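Mitotic checkpoint control protein kinase BUB1 (Drosophila melanogaster, PDB 6JKK) acts in the mitotic checkpoint at the kinetochore, where it phosphorylates CENP-E through a kinase domain that probably binds ATP. Local coordinates at residues G79-L84 and S131-Y136; Y92-I97 and L205-V210; Q165-V170 and P308-L313; K192-D197 and K334-L339. All blocks are in the same frame, centred on the assembly; numbering follows the deposited sequence.

How the interactions relate
Following the chain from its N terminus, interaction 1 joins strand 80-87 to strand 127-132 and the hinge, closing a loop of 46 residues. Interaction 2 opens inside that loop and closes beyond it, so the two cross; it ties the C-helix of the N-lobe to the DFG segment. Interaction 3, which crosses interaction 2, joins two C-lobe helices. Interaction 4 crosses interactions 2 and 3 and ties a C-lobe loop to the final helix; interaction 1 lies wholly before interactions 3 and 4. Tyr136 of interaction 1 packs on Pro193 of interaction 4, Leu205 of interaction 2 on Ile169 of interaction 3, and Gln165 of interaction 3 on Ile194 of interaction 4.

Interaction 1: residues G79-L84 and S131-Y136; sequences GKKVAL and SEFSDY
Lys81, Val82 and Ala83 meet Ser131 and Phe133 where two antiparallel strands of the kinase N-lobe sheet run into the hinge that leads to the C-lobe. The tight part is the backbone. Ala83 and Ser131 form a hydrogen-bonded pair: Ala83 N reaches Ser131 O at 2.7 Å, and Ser131 N returns the bond to Ala83 O at 3.0 Å. Next to it Val82 and Glu132 are a non-hydrogen-bonded pair with diverging side chains, and Val82 CA leans on Ser131 O at 3.2 Å. The last bond, Phe133 N to Lys81 O at 3.0 Å, comes from above the carbonyl plane, as the chain leaves the strand for the hinge. Phe133 has CG anti to its own nitrogen (chi1 -175°); CB sits against the Lys81 carbonyl, and the methyl of Ala83 lies at the ring edge. Val72 of the neighbouring strand also touches this ring.

Toward solvent the packing is looser. The Lys81 chain, extended beyond CG, passes the ring obliquely, Lys81 CD being 3.8 Å from Phe133 CD1. Lys81 NZ makes a salt bridge to Asp135 OD1 at 2.9 Å, approaching that oxygen nearly along its C-O bond. A water joins Ser131 OG to Ala83 O. The chemistry implies a join carried by paired backbone groups, to which the exposed ion pair probably adds a modest clasp on the hinge.

Interaction 2: residues Y92-I97 and L205-V210; sequences YWEFYI and LIDFGV. With GOL (glycerol), chain B.
Glu94, Trp93 and Ile97 on helix 92-104, the C-helix of the kinase fold, face the DFG motif, Asp207-Phe208-Gly209. The indole of Trp93 turns its edge to the motif: Gly209 O lies in the ring plane, 3.6 Å from Trp93 CD1, while NE1 is hydrogen-bonded to Ser211 O just beyond. Ile97 CG1 and Tyr96 CD2 cover one face of the same indole. The other branch of Ile97, CG2, meets Phe208 CB at 3.6 Å, the two side chains slanting across one another. The Phe208 side chain also touches Cys98 and Ile101 of the same helix, and its ring meets that of His180 at a steep angle; Phe208 and His180 would belong to the regulatory spine, as in other kinases.

Glu94 CB lies 3.8 Å from Gly209 CA. With CG anti to the backbone N (chi1 174°) and the chain extended, the carboxylate reaches the nucleotide pocket. There Glu94 OE2 forms a salt bridge with Lys85, the predicted ATP-binding lysine, consistent with a DFG-in, C-helix-in state. Asp207 OD2 binds Lys85 NZ too, which probably offsets the repulsion between Glu94 OE2 and Asp207 OD2, 4.3 Å apart. A glycerol, probably from the crystallisation liquor, bridges the two sides. Its O1 donates to Glu94 OE2 at 2.6 Å and accepts from Phe208 N at 3.0 Å.

Interaction 3: residues Q165-V170 and P308-L313; sequences QMLDIV and PNLQQL
Leu310, at the start of helix 310-322, packs on Leu167 and Val170 of helix 156-175 in the helical C-lobe of the kinase fold. Its CB already lies 4.1 Å from Leu167 CD2. CG stands anti to the carbonyl carbon (chi1 -57°), and from there the two methyls part. Leu310 CD2 meets the same Leu167 CD2 at 4.0 Å, whereas Leu310 CD1 comes down on the helix backbone at Leu167 O, also 4.0 Å off, and against Val170 CG1 at 4.1 Å. The two methyls thus straddle different parts of one helix. One turn on, Leu313 takes up the other branch of Leu167, whose CD1 is 4.0 Å from Leu313 CB with the side chains at about a right angle. Leu298 of helix 288-299 touches both Leu310 and Leu313, and Leu252 touches Leu167, so the apolar patch continues into the surrounding helices.

Asn309 occupies the N-cap of helix 310-322, its OD1 accepting from Gln312 N and, weakly, from Gln311 N. A polar link borders the leucines. Gln311 starts away from the partner helix but bends at chi2, which swings its amide back. NE2 is shared with Asp171 OD2, and OE1 accepts from Arg314. The Asp168 carboxylate and the Gln311 amide are turned 57° apart; Gln311 NE2 donates to Asp168 OD1 at 3.0 Å, N-H...O 162°, with that oxygen close to the amide plane.

Interaction 4: residues K192-D197 and K334-L339; sequences KPICAD and KFNTIL
The amide of Asn336 presents its edge to the backbone of Ile194, while Pro193 CB lies over one of its faces, 3.4 Å from Asn336 OD1. The second flat group, the ring of Phe335, carries Asn336 OD1 in plane at its edge and is approached obliquely by the methyl end of Ile194. These groups join the loop after strand 188-190 to helix 325-339, the last helix of the chain, packed on the kinase C-lobe. Both backbone polar groups of Ile194 are gripped by one side chain, a two-pronged amide-to-backbone pair. Ile194 N donates to Asn336 OD1 at 3.1 Å, slightly tilted from the carbonyl plane, and Asn336 ND2 gives its hydrogen to Ile194 O at 2.9 Å. Asn336 CB already points to the loop, chi1 of -78° brings the amide alongside Ile194, and the paired bonds fix the rotation of the amide.

The apolar part lies beside this clamp. The methyl Ile194 CD1 packs against the CE2 side of the Phe335 ring, with the side chains crossing at about a right angle. Val142 and Val146 of helix 139-150, Val158 and Leu190 also touch the phenylalanine, so it is buried in the lobe. Farther along the helix Leu339 CD1 rests 4.1 Å from Pro193 CA. The ND2 bond is the straighter prong: its N-H points at 163° onto a lone pair of Ile194 O, in the plane of both groups.

Interaction 1: residues G79-L84 and S131-Y136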
# COMPACT_ATOMS: atom_id res chain seq x y z
N GLY A 79 -16.65 -15.66 -11.47
CA GLY A 79 -15.71 -15.43 -12.55
C GLY A 79 -14.66 -14.43 -12.11
O GLY A 79 -13.74 -14.10 -12.86
N LYS A 80 -14.80 -13.97 -10.87
CA LYS A 80 -13.90 -12.98 -10.30
C LYS A 80 -12.49 -13.55 -10.11
O LYS A 80 -12.31 -14.54 -9.41
CB LYS A 80 -14.43 -12.51 -8.95
CG LYS A 80 -14.90 -11.06 -8.92
CD LYS A 80 -16.37 -10.94 -9.27
CE LYS A 80 -16.85 -9.50 -9.17
NZ LYS A 80 -18.16 -9.40 -8.48
N LYS A 81 -11.51 -12.90 -10.74
CA LYS A 81 -10.11 -13.28 -10.58
C LYS A 81 -9.63 -12.87 -9.20
O LYS A 81 -9.78 -11.72 -8.80
CB LYS A 81 -9.24 -12.60 -11.63
CG LYS A 81 -9.08 -13.37 -12.93
CD LYS A 81 -7.83 -12.89 -13.65
CE LYS A 81 -7.87 -13.24 -15.12
NZ LYS A 81 -6.65 -12.76 -15.82
N VAL A 82 -9.04 -13.82 -8.48
CA VAL A 82 -8.63 -13.56 -7.10
C VAL A 82 -7.14 -13.80 -6.88
O VAL A 82 -6.49 -14.53 -7.63
CB VAL A 82 -9.47 -14.41 -6.10
CG1 VAL A 82 -10.95 -14.05 -6.20
CG2 VAL A 82 -9.28 -15.89 -6.36
N ALA A 83 -6.59 -13.16 -5.85
CA ALA A 83 -5.26 -13.49 -5.37
C ALA A 83 -5.44 -14.33 -4.13
O ALA A 83 -6.25 -13.99 -3.27
CB ALA A 83 -4.48 -12.23 -5.03
N LEU A 84 -4.67 -15.41 -4.03
CA LEU A 84 -4.69 -16.23 -2.83
C LEU A 84 -3.36 -16.07 -2.11
O LEU A 84 -2.31 -16.41 -2.66
CB LEU A 84 -4.96 -17.70 -3.17
CG LEU A 84 -6.23 -17.93 -4.00
CD1 LEU A 84 -5.87 -18.22 -5.43
CD2 LEU A 84 -7.09 -19.06 -3.44
N SER A 131 -8.34 -12.20 -1.99
CA SER A 131 -8.70 -10.82 -2.32
C SER A 131 -8.73 -10.62 -3.84
O SER A 131 -8.38 -11.52 -4.59
CB SER A 131 -7.73 -9.83 -1.67
OG SER A 131 -6.39 -10.10 -2.06
N GLU A 132 -9.12 -9.43 -4.30
CA GLU A 132 -9.25 -9.21 -5.75
C GLU A 132 -7.91 -9.17 -6.47
O GLU A 132 -6.95 -8.55 -5.99
CB GLU A 132 -10.04 -7.92 -6.03
CG GLU A 132 -10.32 -7.70 -7.52
CD GLU A 132 -11.11 -6.43 -7.79
OE1 GLU A 132 -11.45 -5.71 -6.83
OE2 GLU A 132 -11.39 -6.16 -8.98
N PHE A 133 -7.85 -9.81 -7.64
CA PHE A 133 -6.66 -9.80 -8.49
C PHE A 133 -6.78 -8.67 -9.51
O PHE A 133 -7.86 -8.42 -10.04
CB PHE A 133 -6.54 -11.13 -9.22
CG PHE A 133 -5.29 -11.27 -10.04
CD1 PHE A 133 -5.32 -11.10 -11.42
CD2 PHE A 133 -4.08 -11.59 -9.43
CE1 PHE A 133 -4.17 -11.24 -12.18
CE2 PHE A 133 -2.92 -11.74 -10.19
CZ PHE A 133 -2.97 -11.56 -11.56
N SER A 134 -5.67 -7.99 -9.78
CA SER A 134 -5.66 -6.94 -10.79
C SER A 134 -5.00 -7.41 -12.08
O SER A 134 -3.86 -7.89 -12.05
CB SER A 134 -4.92 -5.71 -10.28
OG SER A 134 -4.70 -4.80 -11.35
N ASP A 135 -5.69 -7.24 -13.21
CA ASP A 135 -5.11 -7.58 -14.51
C ASP A 135 -3.94 -6.67 -14.88
O ASP A 135 -3.12 -7.03 -15.73
CB ASP A 135 -6.17 -7.52 -15.63
CG ASP A 135 -7.09 -8.72 -15.63
OD1 ASP A 135 -6.62 -9.84 -15.96
OD2 ASP A 135 -8.29 -8.56 -15.33
N TYR A 136 -3.85 -5.51 -14.24
CA TYR A 136 -2.79 -4.55 -14.54
C TYR A 136 -1.57 -4.69 -13.62
O TYR A 136 -0.46 -4.27 -13.98
CB TYR A 136 -3.34 -3.12 -14.51
CG TYR A 136 -4.49 -2.93 -15.48
CD1 TYR A 136 -4.25 -2.81 -16.84
CD2 TYR A 136 -5.80 -2.90 -15.04
CE1 TYR A 136 -5.29 -2.65 -17.73
CE2 TYR A 136 -6.85 -2.74 -15.92
CZ TYR A 136 -6.58 -2.61 -17.27
OH TYR A 136 -7.62 -2.45 -18.15
O HOH W 1 -5.05 -12.09 -0.87

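Interaction 2: residues Y92-I97 and L205-V210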
# COMPACT_ATOMS: atom_id res chain seq x y z
N TYR A 92 -3.19 -13.74 11.77
CA TYR A 92 -4.49 -13.26 12.23
C TYR A 92 -4.53 -11.75 12.13
O TYR A 92 -5.56 -11.16 11.80
CB TYR A 92 -4.75 -13.69 13.67
CG TYR A 92 -4.83 -15.18 13.87
CD1 TYR A 92 -6.01 -15.87 13.62
CD2 TYR A 92 -3.72 -15.91 14.30
CE1 TYR A 92 -6.08 -17.24 13.80
CE2 TYR A 92 -3.79 -17.28 14.48
CZ TYR A 92 -4.98 -17.93 14.22
OH TYR A 92 -5.07 -19.29 14.39
N TRP A 93 -3.39 -11.13 12.42
CA TRP A 93 -3.30 -9.67 12.48
C TRP A 93 -3.71 -9.00 11.18
O TRP A 93 -4.42 -8.00 11.18
CB TRP A 93 -1.87 -9.26 12.86
CG TRP A 93 -1.68 -7.77 12.98
CD1 TRP A 93 -1.03 -6.94 12.10
CD2 TRP A 93 -2.13 -6.94 14.06
NE1 TRP A 93 -1.06 -5.64 12.57
CE2 TRP A 93 -1.73 -5.62 13.76
CE3 TRP A 93 -2.85 -7.19 15.24
CZ2 TRP A 93 -2.02 -4.55 14.62
CZ3 TRP A 93 -3.13 -6.12 16.07
CH2 TRP A 93 -2.72 -4.82 15.76
N GLU A 94 -3.25 -9.56 10.06
CA GLU A 94 -3.62 -9.01 8.76
C GLU A 94 -5.14 -8.99 8.56
O GLU A 94 -5.70 -8.00 8.07
CB GLU A 94 -2.93 -9.79 7.64
CG GLU A 94 -3.36 -9.38 6.25
CD GLU A 94 -2.51 -10.02 5.19
OE1 GLU A 94 -1.62 -10.82 5.56
OE2 GLU A 94 -2.72 -9.72 4.01
N PHE A 95 -5.81 -10.07 8.97
CA PHE A 95 -7.27 -10.17 8.87
C PHE A 95 -7.90 -9.10 9.75
O PHE A 95 -8.82 -8.39 9.32
CB PHE A 95 -7.73 -11.58 9.28
CG PHE A 95 -9.15 -11.93 8.87
CD1 PHE A 95 -9.82 -11.20 7.89
CD2 PHE A 95 -9.82 -12.98 9.49
CE1 PHE A 95 -11.13 -11.52 7.53
CE2 PHE A 95 -11.12 -13.32 9.14
CZ PHE A 95 -11.78 -12.59 8.16
N TYR A 96 -7.39 -8.94 10.97
CA TYR A 96 -7.89 -7.90 11.88
C TYR A 96 -7.83 -6.50 11.27
O TYR A 96 -8.83 -5.78 11.26
CB TYR A 96 -7.13 -7.91 13.22
CG TYR A 96 -7.37 -6.64 14.03
CD1 TYR A 96 -8.53 -6.46 14.76
CD2 TYR A 96 -6.42 -5.62 14.04
CE1 TYR A 96 -8.76 -5.29 15.48
CE2 TYR A 96 -6.64 -4.44 14.76
CZ TYR A 96 -7.81 -4.29 15.48
OH TYR A 96 -8.03 -3.13 16.20
N ILE A 97 -6.65 -6.11 10.77
CA ILE A 97 -6.49 -4.78 10.18
C ILE A 97 -7.48 -4.55 9.04
O ILE A 97 -8.14 -3.51 8.98
CB ILE A 97 -5.04 -4.55 9.66
CG1 ILE A 97 -4.03 -4.51 10.82
CG2 ILE A 97 -4.98 -3.28 8.81
CD1 ILE A 97 -4.27 -3.38 11.84
N LEU A 205 -4.54 0.05 -2.27
CA LEU A 205 -3.48 -0.29 -1.32
C LEU A 205 -3.73 -1.69 -0.77
O LEU A 205 -4.85 -2.01 -0.35
CB LEU A 205 -3.47 0.73 -0.17
CG LEU A 205 -2.40 0.57 0.90
CD1 LEU A 205 -1.02 0.78 0.30
CD2 LEU A 205 -2.64 1.56 2.04
N ILE A 206 -2.69 -2.53 -0.76
CA ILE A 206 -2.82 -3.93 -0.35
C ILE A 206 -1.75 -4.31 0.68
O ILE A 206 -0.81 -3.55 0.93
CB ILE A 206 -2.66 -4.87 -1.56
CG1 ILE A 206 -1.22 -4.82 -2.09
CG2 ILE A 206 -3.65 -4.50 -2.67
CD1 ILE A 206 -0.87 -5.87 -3.17
N ASP A 207 -1.90 -5.51 1.25
CA ASP A 207 -0.89 -6.12 2.11
C ASP A 207 -0.73 -5.40 3.45
O ASP A 207 0.29 -4.75 3.70
CB ASP A 207 0.46 -6.25 1.38
CG ASP A 207 0.55 -7.51 0.53
OD1 ASP A 207 1.30 -7.50 -0.47
OD2 ASP A 207 -0.11 -8.51 0.87
N PHE A 208 -1.73 -5.56 4.30
CA PHE A 208 -1.75 -4.94 5.62
C PHE A 208 -1.18 -5.86 6.69
O PHE A 208 -1.56 -5.78 7.86
CB PHE A 208 -3.18 -4.53 5.96
CG PHE A 208 -3.76 -3.55 4.99
CD1 PHE A 208 -3.44 -2.20 5.08
CD2 PHE A 208 -4.61 -3.97 3.97
CE1 PHE A 208 -3.96 -1.28 4.18
CE2 PHE A 208 -5.14 -3.06 3.07
CZ PHE A 208 -4.81 -1.71 3.17
N GLY A 209 -0.25 -6.72 6.28
CA GLY A 209 0.29 -7.75 7.15
C GLY A 209 1.05 -7.27 8.38
O GLY A 209 1.13 -7.99 9.38
N VAL A 210 1.62 -6.08 8.30
CA VAL A 210 2.34 -5.51 9.44
C VAL A 210 1.83 -4.12 9.81
O VAL A 210 2.56 -3.30 10.37
CB VAL A 210 3.87 -5.46 9.20
CG1 VAL A 210 4.43 -6.85 9.06
CG2 VAL A 210 4.22 -4.62 7.96
C1 GOL B . -4.90 -7.74 2.49
O1 GOL B . -3.72 -7.47 3.21
C2 GOL B . -4.60 -8.27 1.09
O2 GOL B . -3.99 -7.26 0.32
C3 GOL B . -3.64 -9.46 1.10
O3 GOL B . -4.24 -10.55 1.75

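Interaction 3: residues Q165-V170 and P308-L313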
# COMPACT_ATOMS: atom_id res chain seq x y z
N GLN A 165 -3.53 10.53 -6.25
CA GLN A 165 -4.37 9.43 -5.80
C GLN A 165 -3.80 8.76 -4.56
O GLN A 165 -4.54 8.47 -3.61
CB GLN A 165 -4.53 8.38 -6.90
CG GLN A 165 -5.32 8.85 -8.11
CD GLN A 165 -5.42 7.77 -9.16
OE1 GLN A 165 -5.81 6.64 -8.86
NE2 GLN A 165 -5.06 8.09 -10.40
N MET A 166 -2.50 8.48 -4.57
CA MET A 166 -1.86 7.80 -3.45
C MET A 166 -1.95 8.65 -2.19
O MET A 166 -2.12 8.12 -1.10
CB MET A 166 -0.39 7.48 -3.76
CG MET A 166 -0.19 6.32 -4.71
SD MET A 166 1.55 5.91 -4.91
CE MET A 166 2.14 7.40 -5.73
N LEU A 167 -1.82 9.96 -2.35
CA LEU A 167 -1.96 10.87 -1.22
C LEU A 167 -3.37 10.79 -0.64
O LEU A 167 -3.55 10.83 0.57
CB LEU A 167 -1.66 12.31 -1.66
CG LEU A 167 -0.19 12.69 -1.69
CD1 LEU A 167 0.03 13.89 -2.61
CD2 LEU A 167 0.30 12.98 -0.29
N ASP A 168 -4.37 10.68 -1.52
CA ASP A 168 -5.76 10.63 -1.05
C ASP A 168 -5.99 9.33 -0.28
O ASP A 168 -6.65 9.32 0.76
CB ASP A 168 -6.72 10.71 -2.25
CG ASP A 168 -7.93 11.60 -1.98
OD1 ASP A 168 -7.92 12.37 -0.99
OD2 ASP A 168 -8.88 11.54 -2.79
N ILE A 169 -5.44 8.24 -0.79
CA ILE A 169 -5.62 6.93 -0.15
C ILE A 169 -4.97 6.88 1.24
O ILE A 169 -5.57 6.38 2.20
CB ILE A 169 -5.08 5.80 -1.05
CG1 ILE A 169 -5.94 5.67 -2.32
CG2 ILE A 169 -5.05 4.47 -0.31
CD1 ILE A 169 -5.31 4.80 -3.42
N VAL A 170 -3.76 7.41 1.34
CA VAL A 170 -3.04 7.43 2.61
C VAL A 170 -3.70 8.38 3.61
O VAL A 170 -3.82 8.07 4.80
CB VAL A 170 -1.55 7.81 2.38
CG1 VAL A 170 -0.81 8.00 3.70
CG2 VAL A 170 -0.88 6.74 1.55
N PRO A 308 1.96 16.69 8.23
CA PRO A 308 1.69 17.66 7.16
C PRO A 308 0.32 17.47 6.52
O PRO A 308 -0.21 16.35 6.52
CB PRO A 308 2.77 17.33 6.12
CG PRO A 308 3.24 15.95 6.45
CD PRO A 308 3.14 15.86 7.94
N ASN A 309 -0.25 18.54 5.99
CA ASN A 309 -1.54 18.48 5.31
C ASN A 309 -1.40 17.82 3.94
O ASN A 309 -0.90 18.45 2.99
CB ASN A 309 -2.14 19.90 5.18
CG ASN A 309 -3.58 19.90 4.68
OD1 ASN A 309 -3.97 19.09 3.85
ND2 ASN A 309 -4.38 20.84 5.18
N LEU A 310 -1.83 16.57 3.83
CA LEU A 310 -1.72 15.83 2.57
C LEU A 310 -2.63 16.39 1.47
O LEU A 310 -2.32 16.28 0.28
CB LEU A 310 -2.01 14.34 2.79
CG LEU A 310 -1.16 13.59 3.82
CD1 LEU A 310 -1.40 12.09 3.76
CD2 LEU A 310 0.32 13.89 3.62
N GLN A 311 -3.74 17.00 1.87
CA GLN A 311 -4.65 17.60 0.90
C GLN A 311 -4.04 18.83 0.23
O GLN A 311 -4.28 19.06 -0.96
CB GLN A 311 -6.00 17.95 1.54
CG GLN A 311 -6.84 16.71 1.89
CD GLN A 311 -7.04 15.76 0.71
OE1 GLN A 311 -7.29 16.19 -0.41
NE2 GLN A 311 -6.94 14.45 0.98
N GLN A 312 -3.26 19.60 0.98
CA GLN A 312 -2.56 20.75 0.39
C GLN A 312 -1.57 20.28 -0.68
O GLN A 312 -1.36 20.94 -1.70
CB GLN A 312 -1.82 21.54 1.48
CG GLN A 312 -0.76 22.52 0.95
CD GLN A 312 -1.35 23.63 0.10
OE1 GLN A 312 -2.50 24.03 0.29
NE2 GLN A 312 -0.56 24.14 -0.84
N LEU A 313 -0.96 19.12 -0.44
CA LEU A 313 -0.06 18.55 -1.43
C LEU A 313 -0.83 18.12 -2.68
O LEU A 313 -0.36 18.30 -3.81
CB LEU A 313 0.73 17.38 -0.84
CG LEU A 313 1.70 17.75 0.27
CD1 LEU A 313 2.47 16.52 0.76
CD2 LEU A 313 2.66 18.83 -0.18

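Interaction 4: residues K192-D197 and K334-L339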
# COMPACT_ATOMS: atom_id res chain seq x y z
N LYS A 192 -7.75 -0.36 -12.52
CA LYS A 192 -8.40 0.03 -13.76
C LYS A 192 -7.63 1.19 -14.39
O LYS A 192 -6.80 1.80 -13.72
CB LYS A 192 -9.87 0.39 -13.50
CG LYS A 192 -10.10 1.52 -12.52
CD LYS A 192 -11.61 1.80 -12.41
CE LYS A 192 -11.93 2.84 -11.36
NZ LYS A 192 -11.21 4.11 -11.58
N PRO A 193 -7.89 1.48 -15.68
CA PRO A 193 -7.16 2.60 -16.30
C PRO A 193 -7.45 3.92 -15.59
O PRO A 193 -8.40 4.00 -14.82
CB PRO A 193 -7.73 2.62 -17.73
CG PRO A 193 -8.21 1.22 -17.97
CD PRO A 193 -8.73 0.75 -16.65
N ILE A 194 -6.62 4.93 -15.82
CA ILE A 194 -6.81 6.25 -15.21
C ILE A 194 -7.88 7.05 -15.97
O ILE A 194 -7.97 6.92 -17.19
CB ILE A 194 -5.48 7.06 -15.20
CG1 ILE A 194 -4.50 6.47 -14.19
CG2 ILE A 194 -5.70 8.49 -14.82
CD1 ILE A 194 -3.72 5.34 -14.72
N CYS A 195 -8.69 7.84 -15.26
CA CYS A 195 -9.52 8.87 -15.89
C CYS A 195 -8.84 10.22 -15.76
O CYS A 195 -8.08 10.46 -14.82
CB CYS A 195 -10.91 8.97 -15.26
SG CYS A 195 -11.37 7.62 -14.18
N ALA A 196 -9.11 11.12 -16.70
CA ALA A 196 -8.53 12.46 -16.68
C ALA A 196 -8.82 13.25 -15.40
O ALA A 196 -8.11 14.21 -15.08
CB ALA A 196 -8.97 13.24 -17.90
N ASP A 197 -9.88 12.87 -14.69
CA ASP A 197 -10.24 13.51 -13.42
C ASP A 197 -9.35 12.97 -12.30
O ASP A 197 -9.37 11.78 -12.02
CB ASP A 197 -11.72 13.26 -13.12
CG ASP A 197 -12.11 13.67 -11.72
OD1 ASP A 197 -12.98 13.00 -11.12
OD2 ASP A 197 -11.55 14.67 -11.21
N LYS A 334 -2.06 7.82 -23.73
CA LYS A 334 -0.92 7.01 -24.13
C LYS A 334 -0.56 5.97 -23.07
O LYS A 334 -0.19 4.84 -23.40
CB LYS A 334 0.28 7.90 -24.43
CG LYS A 334 0.12 8.76 -25.67
CD LYS A 334 1.35 9.62 -25.93
CE LYS A 334 1.59 10.64 -24.83
NZ LYS A 334 2.67 11.61 -25.17
N PHE A 335 -0.66 6.36 -21.81
CA PHE A 335 -0.41 5.45 -20.69
C PHE A 335 -1.42 4.31 -20.68
O PHE A 335 -1.04 3.13 -20.54
CB PHE A 335 -0.48 6.23 -19.36
CG PHE A 335 -0.33 5.37 -18.14
CD1 PHE A 335 0.92 5.11 -17.61
CD2 PHE A 335 -1.44 4.82 -17.51
CE1 PHE A 335 1.07 4.33 -16.48
CE2 PHE A 335 -1.30 4.03 -16.39
CZ PHE A 335 -0.05 3.79 -15.86
N ASN A 336 -2.70 4.65 -20.81
CA ASN A 336 -3.75 3.63 -20.80
C ASN A 336 -3.61 2.65 -21.96
O ASN A 336 -3.85 1.45 -21.82
CB ASN A 336 -5.14 4.29 -20.81
CG ASN A 336 -5.55 4.83 -19.45
OD1 ASN A 336 -4.98 4.46 -18.43
ND2 ASN A 336 -6.56 5.70 -19.44
N THR A 337 -3.20 3.18 -23.12
CA THR A 337 -2.98 2.34 -24.29
C THR A 337 -1.88 1.30 -24.05
O THR A 337 -2.00 0.14 -24.47
CB THR A 337 -2.66 3.20 -25.54
OG1 THR A 337 -3.81 3.99 -25.88
CG2 THR A 337 -2.30 2.31 -26.73
N ILE A 338 -0.81 1.70 -23.37
CA ILE A 338 0.28 0.79 -23.03
C ILE A 338 -0.23 -0.32 -22.10
O ILE A 338 0.15 -1.49 -22.24
CB ILE A 338 1.46 1.54 -22.38
CG1 ILE A 338 2.13 2.47 -23.40
CG2 ILE A 338 2.49 0.56 -21.81
CD1 ILE A 338 2.96 3.57 -22.77
N LEU A 339 -1.11 0.06 -21.18
CA LEU A 339 -1.74 -0.87 -20.24
C LEU A 339 -2.60 -1.92 -20.93
O LEU A 339 -2.61 -3.08 -20.53
CB LEU A 339 -2.67 -0.12 -19.29
CG LEU A 339 -2.17 0.79 -18.17
CD1 LEU A 339 -3.38 1.38 -17.46
CD2 LEU A 339 -1.29 0.02 -17.21